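Local atomic coordinates of transcriptional regulator of the TetR/AcrR family (Thermobifida fusca YX, PDB entry 3DCF), a protein that probably binds regulatory DNA through a helix-turn-helix domain and regulates, most likely represses, transcription. Residues Glu89-Glu92 against Arg93-Ile97; Leu112-His115 against Thr116-Ile119; Val202-Gln205 against Ile206-Leu210. All blocks are in the same frame, centred on the assembly; numbering follows the deposited sequence.

Contact 1: residues Glu89-Glu92 against Arg93-Ile97; sequences EALE and RFHAI
Two consecutive turns near the C-terminal end of helix 75-98 make this contact, with L91 meeting H95 and E89 and A90 meeting R93. In TetR-family regulators a helix of this kind runs from the DNA-binding head into the all-helical C-terminal domain. The backbone keeps the i to i+4 pattern: R93 N bonds to E89 O at 3.1 Å and A96 N to E92 O at 3.2 Å. The bond from F94 N to A90 O is weak. The F94 ring meets Y151 of helix 138-164 edge-to-face. L91 O has a heavier load. It takes the backbone N-H of H95 and also the ring N-H of the same residue, with ND1 3.3 Å from the oxygen. The two donors come from opposite faces of the carbonyl plane. The ring bond is the more bent, 136° at the hydrogen, and ND1 sits above that plane.

The L91 side chain runs alongside H95 and points the same way. Its CG is anti to the backbone N (chi1 -175°), and CD2 meets the imidazole at its edge, in the ring plane. With an alanine here CD2 would be gone, and the H95 ring would probably be freer to turn, with its bent bond to L91 O still in place.

R93 folds back along the helix. Its chain bends at chi3 (-56°), and one guanidinium face lies over A90 CA. The E89 carboxylate is turned almost perpendicular to that group and stays beyond salt-bridge range. R93 NE has a firmer partner in E114 of helix 104-121. R93 NH2, over A90, lies 3.5 Å from A90 CA and 3.8 Å from A90 CB.

Contact 2: residues Leu112-His115 against Thr116-Ile119; sequences LVEH and TRTI
T116 and T118 both hold OG1 anti to their own carbonyl carbon (chi1 -44° and -51°), which turns each hydroxyl back to the carbonyl four residues earlier. T116 OG1 donates to L112 O at 2.6 Å, and T118 OG1 to E114 O at 2.8 Å. Each carbonyl also accepts the backbone N-H of the same threonine, from the opposite face of its plane.

E114 bends at chi2 (50°), and its carboxylate comes back toward the next turn. OE1 lies 2.9 Å from R117 NH2 in a salt bridge. The oxygen is well out of the guanidinium plane, so no N-H points at it. OE2 pairs with R93 of helix 75-98.

On another side of helix 104-121, H115 carries I119 CG1 over one ring face, toward the rim. The same ring meets Y151 edge-to-face and packs on helix 173-185, inside the C-terminal domain.

The buried E114 carboxylate thus lies between two arginines. Their charges would probably favour its ionised form. The threonine hydroxyls spend their protons on the helix's own carbonyls, which gives these hydroxyls partners within their own helix, T116 in a buried position.

Contact 3: residues Val202-Gln205 against Ile206-Leu210; sequences VVEQ and ITRLL
R208 reaches back one turn along helix 199-212 to E204. Its CB lies 3.2 Å from E204 O, the carbonyl that also accepts R208 N. CG is anti to the backbone N (chi1 -174°), and the chain then bends at chi3 (59°). CD passes 3.5 Å from E204 OE2. NE makes the main bond, to the same OE2 at 3.1 Å, with 139° at the hydrogen. The oxygen uses its syn lone pair and lies near the guanidinium plane. A second bond from NE, to OE1, is weak. E204 CD lies at the guanidinium edge, in its plane, and the two groups are nearly coplanar. At the tip, NH2 lies 4.1 Å from Q205 CG, and NH1 makes a weak bond to the backbone of D170 in the second subunit.

Q205 sends its OE1 to D172 N of the second subunit. These residues therefore stand at the dimer interface. Such helix-based dimers are characteristic of TetR-family regulators.

Elsewhere on these turns, V202 CG1 packs against I206 CD1 at 3.5 Å. T207 OG1 lies 2.8 Å from V203 O and 3.1 Å from E204 O. T207 CG2 packs on V113 of helix 104-121.

V203 and T207 pack on helix 104-121 of the same chain, while Q205 and R208 meet the second subunit. The ion pair probably helps to set the turn of the R208 guanidinium, and its carboxylate probably balances much of the arginine charge where R208 meets V171 of the second subunit.

How the contacts relate
From the N terminus the three contacts come in series, and none nests in or crosses another. Each joins neighbouring turns of one helix, so none closes a long loop. Contact 1 lies on helix 75-98. Contact 2 follows on the next helix, 104-121, and touches contact 1 through the R93-E114 salt bridge and the packing of I97 on E114. Contact 3 comes much later, on helix 199-212. It meets contact 2 where V203 and T207 pack on V113. Contacts 1 and 3 do not touch, their nearest atoms being about 11 Å apart. Helix 104-121 thus bridges the two, from helix 75-98 to a helix that packs on the second subunit.

Contact 1: residues Glu89-Glu92 against Arg93-Ile97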
loop_
_atom_site.group_PDB
_atom_site.type_symbol
_atom_site.label_atom_id
_atom_site.label_comp_id
_atom_site.label_asym_id
_atom_site.label_seq_id
_atom_site.Cartn_x
_atom_site.Cartn_y
_atom_site.Cartn_z
ATOM N N GLU A 89 -14.585 -6.432 -15.045
ATOM C CA GLU A 89 -15.782 -5.581 -14.833
ATOM C C GLU A 89 -15.473 -4.211 -14.217
ATOM O O GLU A 89 -16.082 -3.209 -14.618
ATOM C CB GLU A 89 -16.854 -6.250 -13.960
ATOM C CG GLU A 89 -17.749 -7.279 -14.662
ATOM C CD GLU A 89 -19.082 -7.500 -13.926
ATOM O OE1 GLU A 89 -19.112 -7.372 -12.679
ATOM O OE2 GLU A 89 -20.104 -7.789 -14.601
ATOM N N ALA A 90 -14.589 -4.195 -13.212
ATOM C CA ALA A 90 -14.128 -2.953 -12.544
ATOM C C ALA A 90 -13.485 -1.979 -13.538
ATOM O O ALA A 90 -13.738 -0.771 -13.491
ATOM C CB ALA A 90 -13.151 -3.270 -11.405
ATOM N N LEU A 91 -12.687 -2.524 -14.448
ATOM C CA LEU A 91 -12.017 -1.742 -15.481
ATOM C C LEU A 91 -13.007 -1.187 -16.527
ATOM O O LEU A 91 -12.779 -0.085 -17.041
ATOM C CB LEU A 91 -10.872 -2.568 -16.082
ATOM C CG LEU A 91 -9.924 -1.959 -17.115
ATOM C CD1 LEU A 91 -8.505 -2.541 -16.974
ATOM C CD2 LEU A 91 -10.503 -2.140 -18.542
ATOM N N GLU A 92 -14.099 -1.918 -16.823
ATOM C CA GLU A 92 -15.176 -1.418 -17.734
ATOM C C GLU A 92 -15.941 -0.236 -17.114
ATOM O O GLU A 92 -16.283 0.712 -17.810
ATOM C CB GLU A 92 -16.181 -2.507 -18.131
ATOM C CG GLU A 92 -15.665 -3.517 -19.160
ATOM C CD GLU A 92 -16.731 -4.525 -19.628
ATOM O OE1 GLU A 92 -17.951 -4.233 -19.545
ATOM O OE2 GLU A 92 -16.338 -5.614 -20.104
ATOM N N ARG A 93 -16.226 -0.330 -15.814
ATOM C CA ARG A 93 -16.841 0.773 -15.058
ATOM C C ARG A 93 -15.912 1.983 -14.955
ATOM O O ARG A 93 -16.385 3.108 -14.865
ATOM C CB ARG A 93 -17.269 0.325 -13.662
ATOM C CG ARG A 93 -18.368 -0.735 -13.696
ATOM C CD ARG A 93 -19.000 -0.969 -12.339
ATOM N NE ARG A 93 -18.025 -1.327 -11.303
ATOM C CZ ARG A 93 -17.519 -2.546 -11.067
ATOM N NH1 ARG A 93 -17.857 -3.609 -11.802
ATOM N NH2 ARG A 93 -16.625 -2.695 -10.077
ATOM N N PHE A 94 -14.597 1.738 -14.995
ATOM C CA PHE A 94 -13.572 2.793 -14.963
ATOM C C PHE A 94 -13.533 3.545 -16.319
ATOM O O PHE A 94 -13.586 4.789 -16.344
ATOM C CB PHE A 94 -12.199 2.185 -14.618
ATOM C CG PHE A 94 -11.282 3.115 -13.885
ATOM C CD1 PHE A 94 -11.487 3.362 -12.526
ATOM C CD2 PHE A 94 -10.194 3.715 -14.526
ATOM C CE1 PHE A 94 -10.634 4.213 -11.802
ATOM C CE2 PHE A 94 -9.326 4.581 -13.810
ATOM C CZ PHE A 94 -9.551 4.824 -12.441
ATOM N N HIS A 95 -13.452 2.792 -17.427
ATOM C CA HIS A 95 -13.462 3.363 -18.808
ATOM C C HIS A 95 -14.698 4.218 -19.115
ATOM O O HIS A 95 -14.561 5.305 -19.694
ATOM C CB HIS A 95 -13.353 2.276 -19.904
ATOM C CG HIS A 95 -11.948 1.902 -20.269
ATOM N ND1 HIS A 95 -11.352 0.724 -19.864
ATOM C CD2 HIS A 95 -11.029 2.548 -21.029
ATOM C CE1 HIS A 95 -10.123 0.668 -20.349
ATOM N NE2 HIS A 95 -9.901 1.763 -21.056
ATOM N N ALA A 96 -15.878 3.698 -18.740
ATOM C CA ALA A 96 -17.181 4.363 -18.935
ATOM C C ALA A 96 -17.223 5.771 -18.317
ATOM O O ALA A 96 -17.659 6.717 -18.974
ATOM C CB ALA A 96 -18.313 3.500 -18.368
ATOM N N ILE A 97 -16.734 5.892 -17.079
ATOM C CA ILE A 97 -16.651 7.173 -16.348
ATOM C C ILE A 97 -15.627 8.112 -16.996
ATOM O O ILE A 97 -15.928 9.285 -17.198
ATOM C CB ILE A 97 -16.284 6.973 -14.842
ATOM C CG1 ILE A 97 -17.388 6.201 -14.107
ATOM C CG2 ILE A 97 -16.090 8.311 -14.138
ATOM C CD1 ILE A 97 -16.994 5.722 -12.706
#

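Contact 2: residues Leu112-His115 against Thr116-Ile119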
loop_
_atom_site.group_PDB
_atom_site.type_symbol
_atom_site.label_atom_id
_atom_site.label_comp_id
_atom_site.label_asym_id
_atom_site.label_seq_id
_atom_site.Cartn_x
_atom_site.Cartn_y
_atom_site.Cartn_z
ATOM N N LEU A 112 -12.269 8.102 -8.444
ATOM C CA LEU A 112 -11.785 7.798 -7.081
ATOM C C LEU A 112 -12.859 7.209 -6.152
ATOM O O LEU A 112 -12.567 6.299 -5.362
ATOM C CB LEU A 112 -11.147 9.039 -6.437
ATOM C CG LEU A 112 -9.814 9.487 -7.060
ATOM C CD1 LEU A 112 -9.383 10.877 -6.521
ATOM C CD2 LEU A 112 -8.696 8.441 -6.842
ATOM N N VAL A 113 -14.085 7.747 -6.231
ATOM C CA VAL A 113 -15.242 7.242 -5.448
ATOM C C VAL A 113 -15.562 5.805 -5.883
ATOM O O VAL A 113 -15.822 4.941 -5.049
ATOM C CB VAL A 113 -16.525 8.103 -5.659
ATOM C CG1 VAL A 113 -17.736 7.468 -4.949
ATOM C CG2 VAL A 113 -16.308 9.552 -5.200
ATOM N N GLU A 114 -15.554 5.585 -7.197
ATOM C CA GLU A 114 -15.782 4.262 -7.800
ATOM C C GLU A 114 -14.681 3.263 -7.422
ATOM O O GLU A 114 -14.989 2.140 -7.049
ATOM C CB GLU A 114 -15.876 4.392 -9.338
ATOM C CG GLU A 114 -15.983 3.083 -10.136
ATOM C CD GLU A 114 -17.067 2.154 -9.614
ATOM O OE1 GLU A 114 -18.217 2.593 -9.428
ATOM O OE2 GLU A 114 -16.758 0.979 -9.374
ATOM N N HIS A 115 -13.422 3.693 -7.536
ATOM C CA HIS A 115 -12.251 2.850 -7.237
ATOM C C HIS A 115 -12.213 2.396 -5.771
ATOM O O HIS A 115 -12.033 1.206 -5.501
ATOM C CB HIS A 115 -10.945 3.558 -7.638
ATOM C CG HIS A 115 -9.724 2.706 -7.493
ATOM N ND1 HIS A 115 -9.466 1.626 -8.313
ATOM C CD2 HIS A 115 -8.678 2.786 -6.638
ATOM C CE1 HIS A 115 -8.323 1.067 -7.957
ATOM N NE2 HIS A 115 -7.825 1.750 -6.942
ATOM N N THR A 116 -12.439 3.337 -4.856
ATOM C CA THR A 116 -12.471 3.060 -3.407
ATOM C C THR A 116 -13.644 2.155 -3.023
ATOM O O THR A 116 -13.463 1.242 -2.216
ATOM C CB THR A 116 -12.527 4.360 -2.584
ATOM O OG1 THR A 116 -11.593 5.303 -3.122
ATOM C CG2 THR A 116 -12.187 4.085 -1.117
ATOM N N ARG A 117 -14.834 2.423 -3.587
ATOM C CA ARG A 117 -16.030 1.556 -3.412
ATOM C C ARG A 117 -15.713 0.117 -3.822
ATOM O O ARG A 117 -16.063 -0.819 -3.106
ATOM C CB ARG A 117 -17.252 2.034 -4.237
ATOM C CG ARG A 117 -18.146 3.105 -3.600
ATOM C CD ARG A 117 -19.474 3.274 -4.400
ATOM N NE ARG A 117 -19.284 3.840 -5.750
ATOM C CZ ARG A 117 -20.202 3.898 -6.737
ATOM N NH1 ARG A 117 -21.436 3.389 -6.596
ATOM N NH2 ARG A 117 -19.871 4.456 -7.907
ATOM N N THR A 118 -15.056 -0.038 -4.974
ATOM C CA THR A 118 -14.663 -1.355 -5.483
ATOM C C THR A 118 -13.657 -2.043 -4.561
ATOM O O THR A 118 -13.738 -3.265 -4.403
ATOM C CB THR A 118 -14.091 -1.277 -6.919
ATOM O OG1 THR A 118 -15.001 -0.540 -7.740
ATOM C CG2 THR A 118 -13.868 -2.676 -7.525
ATOM N N ILE A 119 -12.727 -1.273 -3.966
ATOM C CA ILE A 119 -11.731 -1.829 -3.015
ATOM C C ILE A 119 -12.427 -2.399 -1.759
ATOM O O ILE A 119 -12.215 -3.575 -1.413
ATOM C CB ILE A 119 -10.625 -0.797 -2.563
ATOM C CG1 ILE A 119 -9.770 -0.267 -3.730
ATOM C CG2 ILE A 119 -9.683 -1.419 -1.538
ATOM C CD1 ILE A 119 -9.056 -1.305 -4.546
#

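Contact 3: residues Val202-Gln205 against Ile206-Leu210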
loop_
_atom_site.group_PDB
_atom_site.type_symbol
_atom_site.label_atom_id
_atom_site.label_comp_id
_atom_site.label_asym_id
_atom_site.label_seq_id
_atom_site.Cartn_x
_atom_site.Cartn_y
_atom_site.Cartn_z
ATOM N N VAL A 202 -16.365 6.044 4.858
ATOM C CA VAL A 202 -14.929 5.961 4.549
ATOM C C VAL A 202 -14.640 6.438 3.107
ATOM O O VAL A 202 -13.654 7.140 2.894
ATOM C CB VAL A 202 -14.357 4.534 4.792
ATOM C CG1 VAL A 202 -12.873 4.456 4.390
ATOM C CG2 VAL A 202 -14.539 4.123 6.255
ATOM N N VAL A 203 -15.491 6.067 2.141
ATOM C CA VAL A 203 -15.345 6.514 0.743
ATOM C C VAL A 203 -15.522 8.041 0.615
ATOM O O VAL A 203 -14.719 8.715 -0.046
ATOM C CB VAL A 203 -16.337 5.783 -0.209
ATOM C CG1 VAL A 203 -16.300 6.390 -1.635
ATOM C CG2 VAL A 203 -16.042 4.259 -0.235
ATOM N N GLU A 204 -16.557 8.570 1.269
ATOM C CA GLU A 204 -16.877 10.007 1.247
ATOM C C GLU A 204 -15.747 10.854 1.847
ATOM O O GLU A 204 -15.346 11.853 1.243
ATOM C CB GLU A 204 -18.197 10.267 2.001
ATOM C CG GLU A 204 -18.848 11.640 1.778
ATOM C CD GLU A 204 -18.175 12.800 2.495
ATOM O OE1 GLU A 204 -17.820 12.646 3.691
ATOM O OE2 GLU A 204 -18.023 13.873 1.857
ATOM N N GLN A 205 -15.265 10.456 3.030
ATOM C CA GLN A 205 -14.193 11.185 3.740
ATOM C C GLN A 205 -12.824 11.140 3.023
ATOM O O GLN A 205 -12.151 12.175 2.919
ATOM C CB GLN A 205 -14.078 10.712 5.193
ATOM C CG GLN A 205 -15.265 11.128 6.048
ATOM C CD GLN A 205 -15.167 10.701 7.514
ATOM O OE1 GLN A 205 -14.092 10.404 8.042
ATOM N NE2 GLN A 205 -16.310 10.693 8.183
ATOM N N ILE A 206 -12.442 9.954 2.524
ATOM C CA ILE A 206 -11.203 9.770 1.742
ATOM C C ILE A 206 -11.232 10.660 0.491
ATOM O O ILE A 206 -10.285 11.401 0.253
ATOM C CB ILE A 206 -10.956 8.285 1.341
ATOM C CG1 ILE A 206 -10.517 7.471 2.559
ATOM C CG2 ILE A 206 -9.867 8.160 0.253
ATOM C CD1 ILE A 206 -10.438 5.963 2.308
ATOM N N THR A 207 -12.321 10.591 -0.279
ATOM C CA THR A 207 -12.467 11.409 -1.511
ATOM C C THR A 207 -12.572 12.936 -1.212
ATOM O O THR A 207 -12.123 13.764 -2.017
ATOM C CB THR A 207 -13.627 10.914 -2.425
ATOM O OG1 THR A 207 -14.873 11.003 -1.728
ATOM C CG2 THR A 207 -13.382 9.470 -2.884
ATOM N N ARG A 208 -13.142 13.294 -0.064
ATOM C CA ARG A 208 -13.197 14.701 0.375
ATOM C C ARG A 208 -11.814 15.189 0.856
ATOM O O ARG A 208 -11.469 16.361 0.661
ATOM C CB ARG A 208 -14.258 14.898 1.470
ATOM C CG ARG A 208 -14.496 16.372 1.892
ATOM C CD ARG A 208 -15.923 16.581 2.460
ATOM N NE ARG A 208 -16.207 15.735 3.628
ATOM C CZ ARG A 208 -15.932 16.027 4.909
ATOM N NH1 ARG A 208 -15.326 17.168 5.269
ATOM N NH2 ARG A 208 -16.255 15.135 5.856
ATOM N N LEU A 209 -11.038 14.298 1.484
ATOM C CA LEU A 209 -9.681 14.614 1.948
ATOM C C LEU A 209 -8.748 14.879 0.767
ATOM O O LEU A 209 -8.094 15.922 0.721
ATOM C CB LEU A 209 -9.132 13.488 2.830
ATOM C CG LEU A 209 -7.786 13.693 3.530
ATOM C CD1 LEU A 209 -7.831 14.859 4.512
ATOM C CD2 LEU A 209 -7.406 12.438 4.239
ATOM N N LEU A 210 -8.726 13.963 -0.203
ATOM C CA LEU A 210 -7.855 14.082 -1.399
ATOM C C LEU A 210 -8.177 15.294 -2.303
ATOM O O LEU A 210 -7.270 15.892 -2.877
ATOM C CB LEU A 210 -7.888 12.776 -2.223
ATOM C CG LEU A 210 -7.432 11.475 -1.510
ATOM C CD1 LEU A 210 -7.750 10.209 -2.353
ATOM C CD2 LEU A 210 -5.965 11.528 -1.098
#